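Local coordinates for protein cyclopenase asqI (Emericella nidulans, PDB 5YY3) that catalyses the zinc-dependent ring contraction of 4'-methoxycyclopenin to 4'-methoxyviridicatin, releasing methyl isocyanate, in aspoquinolone biosynthesis, at residues A[269-275]-A[362-368]. Numbering follows the deposited sequence.
Sequences TWYSIRN and KFAEMAY
Lys362 and Trp270 illustrate how one long side chain can serve an aromatic face and then polar oxygens. Lys362 CB lies over the face of the indole, 3.4 Å from the centroid of the Trp270 five-membered ring and close to its normal, a CH-pi contact. CG moves on over the six-membered ring, near Trp270 CD2 and CE3. Bends at chi2 (-67°) and chi3 (-78°) then turn the chain back toward the loop, so that CE passes Tyr271 O and NZ donates to that carbonyl at 2.9 Å. NZ also forms a salt bridge with Glu365 OE1 one helical turn on, and a further hydrogen bond to Ile286 O.

At its NE1 edge the indole points into the face of Phe363, an edge-to-face pair with planes at 75° and Trp270 NE1 above the centre of the phenyl ring. Met366 CE closes in at the indole edge, 3.4 Å from Trp270 CD1.

Glu365 divides its carboxylate: OE2 receives Asn275 N (3.1 Å), from above the carboxylate plane, and Asn283 ND2, while OE1 holds the lysine. A water links Tyr271 N to Lys362 O. At the helix end, Asn275 ND2 spans two carbonyls near its amide plane, Glu365 O at 3.0 Å and Tyr368 O at 2.8 Å. A second water joins Tyr271 OH to Met366 O and Tyr368 O.

The loop is thus tied to helix 355-367 within the hemocyanin-like, zinc-binding domain. Three oxygen partners around a buried ammonium, one of them a carboxylate, would probably favour the charged form of Lys362.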
loop_
_atom_site.group_PDB
_atom_site.type_symbol
_atom_site.label_atom_id
_atom_site.label_comp_id
_atom_site.label_asym_id
_atom_site.label_seq_id
_atom_site.Cartn_x
_atom_site.Cartn_y
_atom_site.Cartn_z
ATOM N N THR A 269 -15.184 -21.828 1.685
ATOM C CA THR A 269 -16.377 -21.883 0.835
ATOM C C THR A 269 -17.527 -22.529 1.580
ATOM O O THR A 269 -17.332 -23.101 2.652
ATOM C CB THR A 269 -16.162 -22.708 -0.444
ATOM O OG1 THR A 269 -16.031 -24.098 -0.092
ATOM C CG2 THR A 269 -14.940 -22.244 -1.206
ATOM N N TRP A 270 -18.727 -22.449 1.017
ATOM C CA TRP A 270 -19.811 -23.325 1.465
ATOM C C TRP A 270 -19.384 -24.773 1.259
ATOM O O TRP A 270 -18.549 -25.070 0.388
ATOM C CB TRP A 270 -21.106 -23.062 0.702
ATOM C CG TRP A 270 -21.878 -21.841 1.147
ATOM C CD1 TRP A 270 -21.493 -20.904 2.058
ATOM C CD2 TRP A 270 -23.179 -21.454 0.694
ATOM N NE1 TRP A 270 -22.479 -19.953 2.203
ATOM C CE2 TRP A 270 -23.522 -20.268 1.370
ATOM C CE3 TRP A 270 -24.086 -21.993 -0.227
ATOM C CZ2 TRP A 270 -24.746 -19.613 1.166
ATOM C CZ3 TRP A 270 -25.290 -21.341 -0.435
ATOM C CH2 TRP A 270 -25.610 -20.159 0.255
ATOM N N TYR A 271 -19.938 -25.674 2.056
ATOM C CA TYR A 271 -19.800 -27.084 1.744
ATOM C C TYR A 271 -20.814 -27.398 0.679
ATOM O O TYR A 271 -21.982 -26.993 0.795
ATOM C CB TYR A 271 -20.016 -27.959 2.972
ATOM C CG TYR A 271 -18.854 -27.923 3.922
ATOM C CD1 TYR A 271 -18.776 -26.956 4.912
ATOM C CD2 TYR A 271 -17.815 -28.853 3.818
ATOM C CE1 TYR A 271 -17.697 -26.916 5.787
ATOM C CE2 TYR A 271 -16.726 -28.819 4.680
ATOM C CZ TYR A 271 -16.672 -27.856 5.664
ATOM O OH TYR A 271 -15.595 -27.824 6.526
ATOM N N SER A 272 -20.362 -28.093 -0.364
ATOM C CA SER A 272 -21.237 -28.591 -1.425
ATOM C C SER A 272 -22.439 -29.330 -0.872
ATOM O O SER A 272 -23.581 -29.028 -1.230
ATOM C CB SER A 272 -20.474 -29.519 -2.369
ATOM O OG SER A 272 -19.793 -28.771 -3.354
ATOM N N ILE A 273 -22.183 -30.309 -0.007
ATOM C CA ILE A 273 -23.269 -31.076 0.575
ATOM C C ILE A 273 -23.410 -30.707 2.041
ATOM O O ILE A 273 -24.399 -30.095 2.431
ATOM C CB ILE A 273 -23.063 -32.604 0.381
ATOM C CG1 ILE A 273 -23.380 -32.986 -1.066
ATOM C CG2 ILE A 273 -24.033 -33.395 1.250
ATOM C CD1 ILE A 273 -22.261 -32.840 -2.011
ATOM N N ARG A 274 -22.413 -31.034 2.853
ATOM C CA ARG A 274 -22.509 -30.735 4.280
ATOM C C ARG A 274 -21.128 -30.726 4.913
ATOM O O ARG A 274 -20.171 -31.195 4.302
ATOM C CB ARG A 274 -23.423 -31.749 4.990
ATOM C CG ARG A 274 -22.698 -33.020 5.456
ATOM C CD ARG A 274 -23.444 -33.734 6.582
ATOM N NE ARG A 274 -23.717 -32.855 7.724
ATOM C CZ ARG A 274 -24.935 -32.629 8.220
ATOM N NH1 ARG A 274 -26.001 -33.223 7.691
ATOM N NH2 ARG A 274 -25.092 -31.814 9.254
ATOM N N ASN A 275 -21.024 -30.170 6.120
ATOM C CA ASN A 275 -19.808 -30.301 6.917
ATOM C C ASN A 275 -19.795 -31.696 7.554
ATOM O O ASN A 275 -20.662 -32.006 8.379
ATOM C CB ASN A 275 -19.750 -29.210 7.985
ATOM C CG ASN A 275 -18.401 -29.119 8.670
ATOM O OD1 ASN A 275 -17.664 -30.099 8.753
ATOM N ND2 ASN A 275 -18.069 -27.924 9.173
ATOM N N LYS A 362 -25.547 -21.946 6.015
ATOM C CA LYS A 362 -24.389 -22.460 5.294
ATOM C C LYS A 362 -23.096 -21.742 5.706
ATOM O O LYS A 362 -22.034 -22.358 5.732
ATOM C CB LYS A 362 -24.605 -22.345 3.785
ATOM C CG LYS A 362 -25.811 -23.142 3.271
ATOM C CD LYS A 362 -25.593 -24.670 3.405
ATOM C CE LYS A 362 -24.685 -25.186 2.300
ATOM N NZ LYS A 362 -24.363 -26.643 2.408
ATOM N N PHE A 363 -23.170 -20.449 6.037
ATOM C CA PHE A 363 -21.984 -19.754 6.537
ATOM C C PHE A 363 -21.621 -20.261 7.934
ATOM O O PHE A 363 -20.451 -20.382 8.267
ATOM C CB PHE A 363 -22.185 -18.232 6.554
ATOM C CG PHE A 363 -22.297 -17.618 5.184
ATOM C CD1 PHE A 363 -21.172 -17.444 4.391
ATOM C CD2 PHE A 363 -23.532 -17.202 4.696
ATOM C CE1 PHE A 363 -21.281 -16.866 3.123
ATOM C CE2 PHE A 363 -23.651 -16.641 3.438
ATOM C CZ PHE A 363 -22.524 -16.476 2.647
ATOM N N ALA A 364 -22.623 -20.553 8.754
ATOM C CA ALA A 364 -22.367 -21.163 10.054
ATOM C C ALA A 364 -21.704 -22.523 9.862
ATOM O O ALA A 364 -20.752 -22.870 10.550
ATOM C CB ALA A 364 -23.662 -21.302 10.848
ATOM N N GLU A 365 -22.209 -23.276 8.896
ATOM C CA GLU A 365 -21.723 -24.624 8.638
ATOM C C GLU A 365 -20.292 -24.580 8.103
ATOM O O GLU A 365 -19.435 -25.369 8.508
ATOM C CB GLU A 365 -22.664 -25.336 7.653
ATOM C CG GLU A 365 -22.166 -26.671 7.176
ATOM C CD GLU A 365 -23.014 -27.242 6.056
ATOM O OE1 GLU A 365 -23.180 -26.573 5.008
ATOM O OE2 GLU A 365 -23.524 -28.365 6.236
ATOM N N MET A 366 -20.034 -23.636 7.203
ATOM C CA MET A 366 -18.674 -23.400 6.694
ATOM C C MET A 366 -17.666 -23.080 7.802
ATOM O O MET A 366 -16.517 -23.506 7.750
ATOM C CB MET A 366 -18.689 -22.254 5.676
ATOM C CG MET A 366 -17.310 -21.679 5.367
ATOM S SD MET A 366 -17.408 -19.939 4.907
ATOM C CE MET A 366 -18.494 -20.054 3.512
ATOM N N ALA A 367 -18.110 -22.324 8.799
ATOM C CA ALA A 367 -17.232 -21.837 9.858
ATOM C C ALA A 367 -17.080 -22.839 10.996
ATOM O O ALA A 367 -16.128 -22.754 11.765
ATOM C CB ALA A 367 -17.753 -20.502 10.403
ATOM N N TYR A 368 -18.016 -23.781 11.106
ATOM C CA TYR A 368 -17.948 -24.806 12.149
ATOM C C TYR A 368 -16.731 -25.711 11.997
ATOM O O TYR A 368 -16.519 -26.318 10.942
ATOM C CB TYR A 368 -19.204 -25.669 12.150
ATOM C CG TYR A 368 -19.289 -26.547 13.371
ATOM C CD1 TYR A 368 -18.704 -27.809 13.395
ATOM C CD2 TYR A 368 -19.952 -26.109 14.508
ATOM C CE1 TYR A 368 -18.782 -28.612 14.526
ATOM C CE2 TYR A 368 -20.040 -26.895 15.633
ATOM C CZ TYR A 368 -19.452 -28.146 15.643
ATOM O OH TYR A 368 -19.548 -28.915 16.782
HETATM O O HOH W 1 -21.562 -24.873 4.182
HETATM O O HOH W 2 -15.195 -26.117 8.484
#